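Long-range contact in 182aa long hypothetical protein (Pyrococcus horikoshii, PDB 2GAN), which is of unknown function but, as a member of the GNAT family, probably transfers an acetyl group from acetyl-coenzyme A to an acceptor: residues Asp15-Leu20 with Asn76-Thr81. Sequence-based numbering, arbitrary orientation.
Sequences DELLEL and NRIIGT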
# COMPACT_ATOMS: atom_id res chain seq x y z
N ASP A 15 10.86 -21.26 13.13
CA ASP A 15 11.85 -20.29 13.60
C ASP A 15 12.40 -19.43 12.47
O ASP A 15 12.46 -18.20 12.58
CB ASP A 15 12.98 -21.01 14.33
CG ASP A 15 12.49 -21.71 15.59
OD1 ASP A 15 11.61 -21.14 16.27
OD2 ASP A 15 12.99 -22.81 15.91
N GLU A 16 12.78 -20.08 11.37
CA GLU A 16 13.32 -19.35 10.22
C GLU A 16 12.25 -18.43 9.64
O GLU A 16 12.54 -17.30 9.26
CB GLU A 16 13.82 -20.32 9.14
CG GLU A 16 14.45 -19.58 7.97
CD GLU A 16 15.29 -20.45 7.06
OE1 GLU A 16 15.23 -21.70 7.18
OE2 GLU A 16 15.99 -19.89 6.20
N LEU A 17 11.01 -18.91 9.58
CA LEU A 17 9.90 -18.12 9.06
C LEU A 17 9.57 -16.94 9.99
O LEU A 17 9.35 -15.82 9.53
CB LEU A 17 8.65 -19.00 8.87
CG LEU A 17 8.66 -19.98 7.69
CD1 LEU A 17 7.47 -20.92 7.77
CD2 LEU A 17 8.63 -19.20 6.37
N LEU A 18 9.55 -17.21 11.29
CA LEU A 18 9.26 -16.16 12.26
C LEU A 18 10.16 -14.94 12.05
O LEU A 18 9.69 -13.80 12.02
CB LEU A 18 9.46 -16.70 13.68
CG LEU A 18 8.99 -15.82 14.83
CD1 LEU A 18 7.49 -15.61 14.73
CD2 LEU A 18 9.33 -16.49 16.16
N GLU A 19 11.46 -15.20 11.91
CA GLU A 19 12.45 -14.14 11.72
C GLU A 19 12.29 -13.44 10.37
O GLU A 19 12.53 -12.23 10.25
CB GLU A 19 13.87 -14.73 11.88
CG GLU A 19 15.02 -13.72 11.79
CD GLU A 19 16.29 -14.22 12.46
OE1 GLU A 19 16.49 -15.46 12.53
OE2 GLU A 19 17.10 -13.38 12.93
N LEU A 20 11.88 -14.19 9.36
CA LEU A 20 11.66 -13.60 8.04
C LEU A 20 10.45 -12.66 8.15
O LEU A 20 10.48 -11.53 7.66
CB LEU A 20 11.38 -14.70 7.00
CG LEU A 20 10.81 -14.27 5.63
CD1 LEU A 20 11.67 -13.18 5.02
CD2 LEU A 20 10.72 -15.47 4.69
N ASN A 76 19.91 -23.12 0.57
CA ASN A 76 19.24 -23.60 1.79
C ASN A 76 18.73 -22.50 2.72
O ASN A 76 18.64 -22.71 3.94
CB ASN A 76 20.18 -24.51 2.58
CG ASN A 76 20.68 -25.68 1.77
OD1 ASN A 76 21.65 -26.34 2.14
ND2 ASN A 76 20.00 -25.96 0.68
N ARG A 77 18.40 -21.35 2.16
CA ARG A 77 17.90 -20.24 2.95
C ARG A 77 16.57 -19.75 2.37
O ARG A 77 16.48 -19.45 1.18
CB ARG A 77 18.92 -19.09 2.93
CG ARG A 77 19.10 -18.40 4.27
CD ARG A 77 20.23 -19.03 5.08
NE ARG A 77 20.10 -20.47 5.25
CZ ARG A 77 20.97 -21.24 5.90
NH1 ARG A 77 22.06 -20.70 6.44
NH2 ARG A 77 20.78 -22.55 5.99
N ILE A 78 15.55 -19.68 3.22
CA ILE A 78 14.23 -19.24 2.79
C ILE A 78 14.17 -17.74 2.56
O ILE A 78 14.29 -16.96 3.51
CB ILE A 78 13.16 -19.61 3.85
CG1 ILE A 78 13.12 -21.12 4.05
CG2 ILE A 78 11.79 -19.10 3.43
CD1 ILE A 78 12.16 -21.59 5.13
N ILE A 79 14.00 -17.32 1.31
CA ILE A 79 13.91 -15.89 1.00
C ILE A 79 12.57 -15.56 0.33
O ILE A 79 12.41 -14.48 -0.24
CB ILE A 79 15.06 -15.40 0.08
CG1 ILE A 79 15.06 -16.17 -1.24
CG2 ILE A 79 16.40 -15.56 0.78
CD1 ILE A 79 16.17 -15.73 -2.18
N GLY A 80 11.62 -16.49 0.41
CA GLY A 80 10.30 -16.28 -0.17
C GLY A 80 9.37 -17.39 0.27
O GLY A 80 9.80 -18.52 0.45
N THR A 81 8.09 -17.08 0.45
CA THR A 81 7.13 -18.11 0.88
C THR A 81 5.78 -17.95 0.20
O THR A 81 5.43 -16.86 -0.26
CB THR A 81 6.81 -18.03 2.39
OG1 THR A 81 6.00 -16.86 2.62
CG2 THR A 81 8.07 -17.95 3.21
O HOH W 1 15.55 -17.42 5.87
O HOH W 2 16.23 -23.34 5.32
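Glu16 reaches from helix 14-27 to strand 78-85, where its OE2 accepts a nearly straight hydrogen bond from the backbone N of Ile78 (3.0 Å, 164° at the hydrogen). The amide approaches from above the carboxylate plane. With CG anti to the backbone N (chi1 -177°) and the chain extended beyond it, the carboxylate is carried across to the strand backbone. Two waters widen the grip: one donates to OE2, to which it sits unusually close, and to the carbonyl O of Ile78, the other to OE1 and to Asn76 O. That last carbonyl is also held side-on by NE and NH2 of Arg77, both 3.0 Å from it and on one face of its plane. Glu16 OE2 lies 4.3 Å from Arg77 NE but well out of the guanidinium plane, so any attraction there is of charge alone.

On the same face of the carboxylate as the amide, Ile78 lays CG1 and CD1 against Glu16, CD1 coming 3.7 Å from OE1. Its CG2 turns to Leu20, meeting CD2 at 4.0 Å with the two side chains nearly perpendicular. Farther along the strand, Thr81 CG2 meets Leu20 CD2 tip to tip and presses on Leu17 CD2 at 3.4 Å, a tight fit, while its OG1 is hydrogen-bonded to Phe111 O.

Segment 15-20 runs at 79° to 78-81, packing on one face of the mixed sheet of this GNAT-family fold. Ile79 and Gly80 both pair with Tyr72 of strand 68-74, forming a classic beta bulge; strand 106-114 flanks the other edge, and Leu17 continues the packing onto Leu62 of helix 47-65.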